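Local structure of hypothetical protein Atu3615 (1ZNP) at residues H56-A61 with C107-E112; A69-A74 with D116-G121; I73-S78 with V101-N106. The protein is of unknown function but belongs to the DUF985 family of the cupin superfamily and adopts a beta-barrel fold that in many relatives houses a ligand or metal site. All coordinates share one frame; numbering follows the deposited sequence.

Interaction 1: residues H56-A61 with C107-E112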
loop_
_atom_site.group_PDB
_atom_site.type_symbol
_atom_site.label_atom_id
_atom_site.label_comp_id
_atom_site.label_asym_id
_atom_site.label_seq_id
_atom_site.Cartn_x
_atom_site.Cartn_y
_atom_site.Cartn_z
ATOM N N HIS A 56 7.461 14.529 -4.810
ATOM C CA HIS A 56 6.740 15.645 -5.406
ATOM C C HIS A 56 5.253 15.416 -5.202
ATOM O O HIS A 56 4.837 14.354 -4.727
ATOM C CB HIS A 56 7.009 15.706 -6.907
ATOM C CG HIS A 56 6.522 14.496 -7.642
ATOM N ND1 HIS A 56 7.145 13.270 -7.552
ATOM C CD2 HIS A 56 5.431 14.308 -8.424
ATOM C CE1 HIS A 56 6.461 12.378 -8.245
ATOM N NE2 HIS A 56 5.415 12.982 -8.783
ATOM N N ARG A 57 4.456 16.410 -5.574
ATOM C CA ARG A 57 3.017 16.284 -5.460
ATOM C C ARG A 57 2.290 17.142 -6.493
ATOM O O ARG A 57 2.814 18.161 -6.959
ATOM C CB ARG A 57 2.546 16.647 -4.039
ATOM C CG ARG A 57 2.674 18.108 -3.684
ATOM C CD ARG A 57 2.477 18.358 -2.189
ATOM N NE ARG A 57 3.101 19.627 -1.808
ATOM C CZ ARG A 57 2.595 20.836 -2.055
ATOM N NH1 ARG A 57 1.433 20.985 -2.673
ATOM N NH2 ARG A 57 3.280 21.911 -1.712
ATOM N N VAL A 58 1.097 16.680 -6.868
ATOM C CA VAL A 58 0.235 17.375 -7.798
ATOM C C VAL A 58 -0.795 17.962 -6.841
ATOM O O VAL A 58 -1.613 17.238 -6.271
ATOM C CB VAL A 58 -0.406 16.390 -8.785
ATOM C CG1 VAL A 58 -1.248 17.135 -9.788
ATOM C CG2 VAL A 58 0.688 15.585 -9.492
ATOM N N THR A 59 -0.730 19.278 -6.658
ATOM C CA THR A 59 -1.579 19.987 -5.705
ATOM C C THR A 59 -3.086 19.910 -5.807
ATOM O O THR A 59 -3.764 19.847 -4.786
ATOM C CB THR A 59 -1.227 21.499 -5.650
ATOM O OG1 THR A 59 -1.581 22.123 -6.892
ATOM C CG2 THR A 59 0.262 21.703 -5.386
ATOM N N ASP A 60 -3.625 19.897 -7.019
ATOM C CA ASP A 60 -5.074 19.916 -7.178
ATOM C C ASP A 60 -5.688 18.845 -8.058
ATOM O O ASP A 60 -6.741 19.054 -8.665
ATOM C CB ASP A 60 -5.469 21.279 -7.716
ATOM C CG ASP A 60 -4.598 21.708 -8.896
ATOM O OD1 ASP A 60 -4.331 22.917 -9.021
ATOM O OD2 ASP A 60 -4.189 20.841 -9.698
ATOM N N ALA A 61 -5.041 17.694 -8.132
ATOM C CA ALA A 61 -5.572 16.632 -8.958
ATOM C C ALA A 61 -5.053 15.294 -8.494
ATOM O O ALA A 61 -3.945 15.201 -7.962
ATOM C CB ALA A 61 -5.192 16.861 -10.407
ATOM N N CYS A 107 -1.091 14.817 -2.367
ATOM C CA CYS A 107 -0.361 13.881 -1.519
ATOM C C CYS A 107 1.059 13.693 -2.045
ATOM O O CYS A 107 1.260 13.504 -3.242
ATOM C CB CYS A 107 -1.071 12.532 -1.502
ATOM S SG CYS A 107 -0.100 11.212 -0.744
ATOM N N TRP A 108 2.045 13.741 -1.159
ATOM C CA TRP A 108 3.426 13.556 -1.576
ATOM C C TRP A 108 3.627 12.165 -2.181
ATOM O O TRP A 108 3.047 11.182 -1.705
ATOM C CB TRP A 108 4.379 13.737 -0.387
ATOM C CG TRP A 108 4.555 15.165 0.063
ATOM C CD1 TRP A 108 4.016 15.750 1.172
ATOM C CD2 TRP A 108 5.310 16.182 -0.599
ATOM N NE1 TRP A 108 4.390 17.068 1.243
ATOM C CE2 TRP A 108 5.184 17.360 0.166
ATOM C CE3 TRP A 108 6.083 16.212 -1.768
ATOM C CZ2 TRP A 108 5.804 18.560 -0.197
ATOM C CZ3 TRP A 108 6.702 17.406 -2.130
ATOM C CH2 TRP A 108 6.557 18.565 -1.344
ATOM N N GLN A 109 4.460 12.083 -3.217
ATOM C CA GLN A 109 4.723 10.812 -3.877
ATOM C C GLN A 109 6.121 10.680 -4.473
ATOM O O GLN A 109 6.692 11.644 -4.970
ATOM C CB GLN A 109 3.688 10.580 -4.977
ATOM C CG GLN A 109 3.704 11.626 -6.070
ATOM C CD GLN A 109 2.745 11.302 -7.198
ATOM O OE1 GLN A 109 2.812 10.225 -7.796
ATOM N NE2 GLN A 109 1.848 12.237 -7.500
ATOM N N SER A 110 6.669 9.468 -4.404
ATOM C CA SER A 110 7.991 9.176 -4.957
ATOM C C SER A 110 7.995 7.703 -5.326
ATOM O O SER A 110 7.215 6.925 -4.786
ATOM C CB SER A 110 9.100 9.464 -3.940
ATOM O OG SER A 110 8.954 8.678 -2.779
ATOM N N ALA A 111 8.861 7.319 -6.254
ATOM C CA ALA A 111 8.904 5.938 -6.673
ATOM C C ALA A 111 10.272 5.529 -7.196
ATOM O O ALA A 111 11.138 6.361 -7.439
ATOM C CB ALA A 111 7.842 5.702 -7.741
ATOM N N GLU A 112 10.462 4.228 -7.351
ATOM C CA GLU A 112 11.707 3.691 -7.865
ATOM C C GLU A 112 11.418 2.328 -8.480
ATOM O O GLU A 112 10.525 1.608 -8.029
ATOM C CB GLU A 112 12.748 3.560 -6.744
ATOM C CG GLU A 112 12.299 2.684 -5.600
ATOM C CD GLU A 112 11.934 3.461 -4.328
ATOM O OE1 GLU A 112 11.660 2.788 -3.302
ATOM O OE2 GLU A 112 11.924 4.719 -4.347
HETATM O O HOH W 1 0.469 14.198 -5.879
#
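His56 and Gln109 form an antiparallel hydrogen-bonded pair, in which His56 N reaches Gln109 O at 3.0 Å and Gln109 N returns to His56 O at 2.8 Å. The two strands run antiparallel but strongly inclined, and a single bridge pairs these two segments.

The side chain of Gln109 leaves this pair on the same face as the imidazole. Its CB lies 4.0 Å from His56 O. A chi1 of 61° places CG between the backbone N and the carbonyl carbon, which swings it over one face of the His56 ring, offset toward the rim, in a CH-pi contact 3.7 Å from the ring centroid. CD continues the extended chain and approaches His56 NE2, with amide and ring planes only 15° apart. At the tip the amide divides its bonds: OE1 accepts from Trp65 NE1, while NE2 donates to Glu63 OE1 and to a water. The water oxygen, 2.9 Å from Gln109 NE2, also accepts from Val58 N and donates to Cys107 O; just beyond, the backbones of Val58 and Asn106 bond directly. The amide rotation is therefore well fixed. His56 ND1 is hydrogen-bonded to His54 O.

On the other side of the pair, Arg57 crosses the indole of Trp108. CD sits over the centre of the six-membered ring, 3.8 Å from its centroid, and Arg57 NE follows over the same face, 3.3 Å from Trp108 CZ2. The guanidinium stands nearly upright on the indole, the planes 84° apart, and meets it with an edge.

The His-x-His pattern of 54-56 resembles that of the cupin motif, though this alone does not establish a metal site. Strand 56-58 is flanked by strand 133-135, where Phe133 also meets the His56 ring, while strand 108-113 runs on beside strand 73-78.

Interaction 2: residues A69-A74 with D116-G121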
loop_
_atom_site.group_PDB
_atom_site.type_symbol
_atom_site.label_atom_id
_atom_site.label_comp_id
_atom_site.label_asym_id
_atom_site.label_seq_id
_atom_site.Cartn_x
_atom_site.Cartn_y
_atom_site.Cartn_z
ATOM N N ALA A 69 4.975 -2.453 -18.220
ATOM C CA ALA A 69 6.035 -3.408 -18.507
ATOM C C ALA A 69 7.244 -3.225 -17.605
ATOM O O ALA A 69 7.386 -2.200 -16.927
ATOM C CB ALA A 69 6.453 -3.259 -19.955
ATOM N N GLY A 70 8.127 -4.220 -17.615
ATOM C CA GLY A 70 9.314 -4.158 -16.788
ATOM C C GLY A 70 9.065 -4.694 -15.387
ATOM O O GLY A 70 8.037 -5.323 -15.117
ATOM N N ALA A 71 10.020 -4.438 -14.502
ATOM C CA ALA A 71 9.960 -4.872 -13.116
ATOM C C ALA A 71 8.923 -4.067 -12.347
ATOM O O ALA A 71 8.506 -2.996 -12.788
ATOM C CB ALA A 71 11.348 -4.696 -12.456
ATOM N N PRO A 72 8.477 -4.579 -11.192
ATOM C CA PRO A 72 7.486 -3.790 -10.454
ATOM C C PRO A 72 8.126 -2.527 -9.910
ATOM O O PRO A 72 9.336 -2.332 -10.027
ATOM C CB PRO A 72 7.029 -4.740 -9.348
ATOM C CG PRO A 72 8.214 -5.663 -9.165
ATOM C CD PRO A 72 8.650 -5.911 -10.587
ATOM N N ILE A 73 7.314 -1.670 -9.312
ATOM C CA ILE A 73 7.804 -0.427 -8.754
ATOM C C ILE A 73 7.386 -0.280 -7.301
ATOM O O ILE A 73 6.394 -0.857 -6.861
ATOM C CB ILE A 73 7.258 0.797 -9.563
ATOM C CG1 ILE A 73 8.307 1.268 -10.573
ATOM C CG2 ILE A 73 6.832 1.932 -8.622
ATOM C CD1 ILE A 73 7.862 2.450 -11.413
ATOM N N ALA A 74 8.172 0.482 -6.551
ATOM C CA ALA A 74 7.834 0.758 -5.171
ATOM C C ALA A 74 7.336 2.205 -5.211
ATOM O O ALA A 74 8.093 3.130 -5.525
ATOM C CB ALA A 74 9.039 0.635 -4.303
ATOM N N ASP A 116 15.533 -3.363 -13.791
ATOM C CA ASP A 116 16.218 -2.548 -14.785
ATOM C C ASP A 116 15.381 -1.371 -15.253
ATOM O O ASP A 116 15.908 -0.293 -15.523
ATOM C CB ASP A 116 16.607 -3.423 -15.970
ATOM C CG ASP A 116 17.617 -4.481 -15.587
ATOM O OD1 ASP A 116 17.844 -5.417 -16.383
ATOM O OD2 ASP A 116 18.191 -4.370 -14.478
ATOM N N PHE A 117 14.076 -1.582 -15.357
ATOM C CA PHE A 117 13.187 -0.515 -15.777
ATOM C C PHE A 117 11.735 -0.880 -15.569
ATOM O O PHE A 117 11.379 -2.048 -15.442
ATOM C CB PHE A 117 13.383 -0.179 -17.259
ATOM C CG PHE A 117 12.787 -1.197 -18.192
ATOM C CD1 PHE A 117 13.581 -2.189 -18.758
ATOM C CD2 PHE A 117 11.425 -1.187 -18.473
ATOM C CE1 PHE A 117 13.025 -3.165 -19.596
ATOM C CE2 PHE A 117 10.859 -2.158 -19.305
ATOM C CZ PHE A 117 11.668 -3.152 -19.869
ATOM N N THR A 118 10.906 0.151 -15.553
ATOM C CA THR A 118 9.479 -0.000 -15.418
ATOM C C THR A 118 8.841 1.092 -16.268
ATOM O O THR A 118 9.125 2.281 -16.098
ATOM C CB THR A 118 8.992 0.158 -13.958
ATOM O OG1 THR A 118 9.630 -0.816 -13.121
ATOM C CG2 THR A 118 7.480 -0.049 -13.879
ATOM N N LEU A 119 8.008 0.659 -17.204
ATOM C CA LEU A 119 7.278 1.557 -18.075
ATOM C C LEU A 119 5.901 1.661 -17.426
ATOM O O LEU A 119 5.252 0.651 -17.178
ATOM C CB LEU A 119 7.106 0.933 -19.464
ATOM C CG LEU A 119 6.778 1.828 -20.663
ATOM C CD1 LEU A 119 5.823 1.108 -21.592
ATOM C CD2 LEU A 119 6.169 3.136 -20.206
ATOM N N VAL A 120 5.450 2.875 -17.146
ATOM C CA VAL A 120 4.140 3.041 -16.563
ATOM C C VAL A 120 3.363 4.133 -17.273
ATOM O O VAL A 120 3.886 4.850 -18.129
ATOM C CB VAL A 120 4.218 3.418 -15.063
ATOM C CG1 VAL A 120 4.972 2.360 -14.280
ATOM C CG2 VAL A 120 4.904 4.757 -14.899
ATOM N N GLY A 121 2.096 4.238 -16.896
ATOM C CA GLY A 121 1.229 5.264 -17.417
ATOM C C GLY A 121 0.719 6.040 -16.216
ATOM O O GLY A 121 0.607 5.488 -15.112
#
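Thr118 lays both its branches against Ala71 O and Ile73. Its OG1, anti to the carbonyl carbon (chi1 -59°), donates to Ala71 O; the modelled separation of 2.5 Å is very short and its exact value doubtful. The same hydroxyl is hydrogen-bonded to Ser113 OG. The methyl Thr118 CG2 lies 3.3 Å from Ala71 O and makes the apolar contact, meeting Ile73 CD1 at 3.5 Å. Ile73 is extended beyond CG1, which carries CD1 across Thr118 and on to Val120 CG1 at 4.1 Å.

The ring of Phe117 comes up against Gly70: CG stands between its backbone N and carbonyl carbon (chi1 75°), bringing CE2 within 3.6 Å of Gly70 CA. Because Gly70 has no side chain, its CA can close on Phe117 O in a CA-H...O contact of 3.2 Å. Ala69 and Leu119 pair by two backbone bonds, with Ala69 CB and Leu119 CB 4.3 Å apart. Ala71 N adds a third bond to Phe117 O at 2.9 Å.

The chain turns a corner at Ala69, passing from strand 63-68, beside strand 117-124, to strand 73-78. Helix 7-14 covers Phe117 and Leu119 through Ile10, whereas Ile73 and Val120 pack toward strand 41-48 through Leu47 and Tyr45 respectively.

Interaction 3: residues I73-S78 with V101-N106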
loop_
_atom_site.group_PDB
_atom_site.type_symbol
_atom_site.label_atom_id
_atom_site.label_comp_id
_atom_site.label_asym_id
_atom_site.label_seq_id
_atom_site.Cartn_x
_atom_site.Cartn_y
_atom_site.Cartn_z
ATOM N N ILE A 73 7.314 -1.670 -9.312
ATOM C CA ILE A 73 7.804 -0.427 -8.754
ATOM C C ILE A 73 7.386 -0.280 -7.301
ATOM O O ILE A 73 6.394 -0.857 -6.861
ATOM C CB ILE A 73 7.258 0.797 -9.563
ATOM C CG1 ILE A 73 8.307 1.268 -10.573
ATOM C CG2 ILE A 73 6.832 1.932 -8.622
ATOM C CD1 ILE A 73 7.862 2.450 -11.413
ATOM N N ALA A 74 8.172 0.482 -6.551
ATOM C CA ALA A 74 7.834 0.758 -5.171
ATOM C C ALA A 74 7.336 2.205 -5.211
ATOM O O ALA A 74 8.093 3.130 -5.525
ATOM C CB ALA A 74 9.039 0.635 -4.303
ATOM N N LEU A 75 6.045 2.377 -4.938
ATOM C CA LEU A 75 5.407 3.689 -4.938
ATOM C C LEU A 75 5.160 4.089 -3.488
ATOM O O LEU A 75 4.527 3.352 -2.732
ATOM C CB LEU A 75 4.091 3.627 -5.711
ATOM C CG LEU A 75 3.415 4.958 -6.024
ATOM C CD1 LEU A 75 4.302 5.807 -6.893
ATOM C CD2 LEU A 75 2.117 4.698 -6.746
ATOM N N HIS A 76 5.675 5.252 -3.106
ATOM C CA HIS A 76 5.549 5.756 -1.747
ATOM C C HIS A 76 4.624 6.959 -1.700
ATOM O O HIS A 76 4.786 7.899 -2.476
ATOM C CB HIS A 76 6.931 6.137 -1.228
ATOM C CG HIS A 76 7.972 5.081 -1.456
ATOM N ND1 HIS A 76 8.005 3.895 -0.750
ATOM C CD2 HIS A 76 9.008 5.026 -2.328
ATOM C CE1 HIS A 76 9.015 3.158 -1.178
ATOM N NE2 HIS A 76 9.639 3.820 -2.133
ATOM N N LEU A 77 3.651 6.923 -0.792
ATOM C CA LEU A 77 2.698 8.013 -0.641
ATOM C C LEU A 77 2.713 8.576 0.772
ATOM O O LEU A 77 2.799 7.830 1.748
ATOM C CB LEU A 77 1.271 7.543 -0.948
ATOM C CG LEU A 77 0.977 6.806 -2.251
ATOM C CD1 LEU A 77 -0.526 6.913 -2.532
ATOM C CD2 LEU A 77 1.789 7.411 -3.403
ATOM N N SER A 78 2.611 9.895 0.871
ATOM C CA SER A 78 2.592 10.573 2.156
ATOM C C SER A 78 1.662 11.763 2.033
ATOM O O SER A 78 2.038 12.805 1.491
ATOM C CB SER A 78 3.994 11.036 2.534
ATOM O OG SER A 78 3.966 11.671 3.800
ATOM N N VAL A 101 -2.655 2.052 -8.912
ATOM C CA VAL A 101 -2.648 2.655 -7.581
ATOM C C VAL A 101 -3.010 4.141 -7.684
ATOM O O VAL A 101 -2.507 4.873 -8.551
ATOM C CB VAL A 101 -1.286 2.468 -6.872
ATOM C CG1 VAL A 101 -0.170 2.729 -7.835
ATOM C CG2 VAL A 101 -1.173 3.411 -5.699
ATOM N N ILE A 102 -3.896 4.558 -6.784
ATOM C CA ILE A 102 -4.418 5.908 -6.746
ATOM C C ILE A 102 -3.755 6.862 -5.778
ATOM O O ILE A 102 -3.979 6.777 -4.580
ATOM C CB ILE A 102 -5.914 5.908 -6.384
ATOM C CG1 ILE A 102 -6.704 5.151 -7.444
ATOM C CG2 ILE A 102 -6.418 7.323 -6.246
ATOM C CD1 ILE A 102 -6.518 3.670 -7.343
ATOM N N VAL A 103 -2.965 7.795 -6.298
ATOM C CA VAL A 103 -2.343 8.765 -5.429
ATOM C C VAL A 103 -3.353 9.903 -5.289
ATOM O O VAL A 103 -3.657 10.600 -6.258
ATOM C CB VAL A 103 -1.033 9.322 -6.027
ATOM C CG1 VAL A 103 -0.365 10.264 -5.019
ATOM C CG2 VAL A 103 -0.100 8.174 -6.407
ATOM N N PRO A 104 -3.912 10.084 -4.087
ATOM C CA PRO A 104 -4.883 11.159 -3.893
ATOM C C PRO A 104 -4.250 12.532 -4.145
ATOM O O PRO A 104 -3.028 12.663 -4.175
ATOM C CB PRO A 104 -5.346 10.950 -2.448
ATOM C CG PRO A 104 -4.172 10.330 -1.802
ATOM C CD PRO A 104 -3.685 9.348 -2.834
ATOM N N ALA A 105 -5.092 13.541 -4.333
ATOM C CA ALA A 105 -4.641 14.900 -4.611
ATOM C C ALA A 105 -3.831 15.549 -3.492
ATOM O O ALA A 105 -4.110 15.367 -2.309
ATOM C CB ALA A 105 -5.833 15.778 -4.964
ATOM N N ASN A 106 -2.823 16.312 -3.903
ATOM C CA ASN A 106 -1.924 17.016 -3.005
ATOM C C ASN A 106 -1.168 16.106 -2.048
ATOM O O ASN A 106 -0.659 16.565 -1.032
ATOM C CB ASN A 106 -2.677 18.068 -2.195
ATOM C CG ASN A 106 -1.743 19.092 -1.571
ATOM O OD1 ASN A 106 -2.030 19.649 -0.515
ATOM N ND2 ASN A 106 -0.623 19.350 -2.231
#
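Leu75 and Leu77 are the bumps of this contact, Val101 and Val103 the surface that receives them. Both leucines point toward the 101-106 segment, two residues apart on one face of strand 73-78, and the facing valines share the same spacing. The strand axes pass 8.9 Å apart at 34°, too far for backbone pairing, and the gap is bridged by side chains.

The fork of Val101 takes up the tip of Leu75. With CG anti to the backbone N (chi1 -169°), Leu75 stretches across the gap and sets CD2 against both methyls of Val101, 3.2 Å from CG1 and 3.7 Å from CG2. The first is closer than a normal methyl contact, and its exact value is doubtful. Beyond the fork, Leu75 CD2 skirts Val103 CG2 at 4.1 Å.

Leu77 packs beside Leu75 on Val103. Its CD2 lies nearer the methyls of Val103, 3.6 Å from CG2 and 3.9 Å from CG1, while Leu77 CD1 reaches past the CA of Val103 to Pro104 CD at 4.0 Å. Pro104 thus closes the row where strand 97-103 gives way to loop. Ile102, between the valines, points away from the leucines.

Phe87, on strand 85-89 between the two strands in the sheet, touches both Leu77 and Val101, and Trp65 packs against Leu75, Val101 and Val103. Aliphatic side chains from next-but-one strands meeting inside a strongly curled sheet are what the interior of a beta barrel looks like, consistent with the cupin fold.

Overall arrangement
Each contact has at least one segment in the large curled sheet, whereas strand 56-58 of interaction 1 also pairs with strand 133-135. Strand 73-78 is common ground: it serves interactions 2 and 3, which share Ile73 and Ala74, and lies beside strand 108-113 of interaction 1. Centre to centre, interactions 1 and 3 are about 7 Å apart; interaction 2 lies about 18 Å from interaction 1, though they touch at Glu112 and Ala74, and 15 Å from interaction 3. Along the chain the order is 56-61, 69-78, 101-106, 107-112, 116-121, so interactions 1 and 2 interlock. Corner, interior and strand 56-58 are thereby tied together, consistent with one cupin barrel.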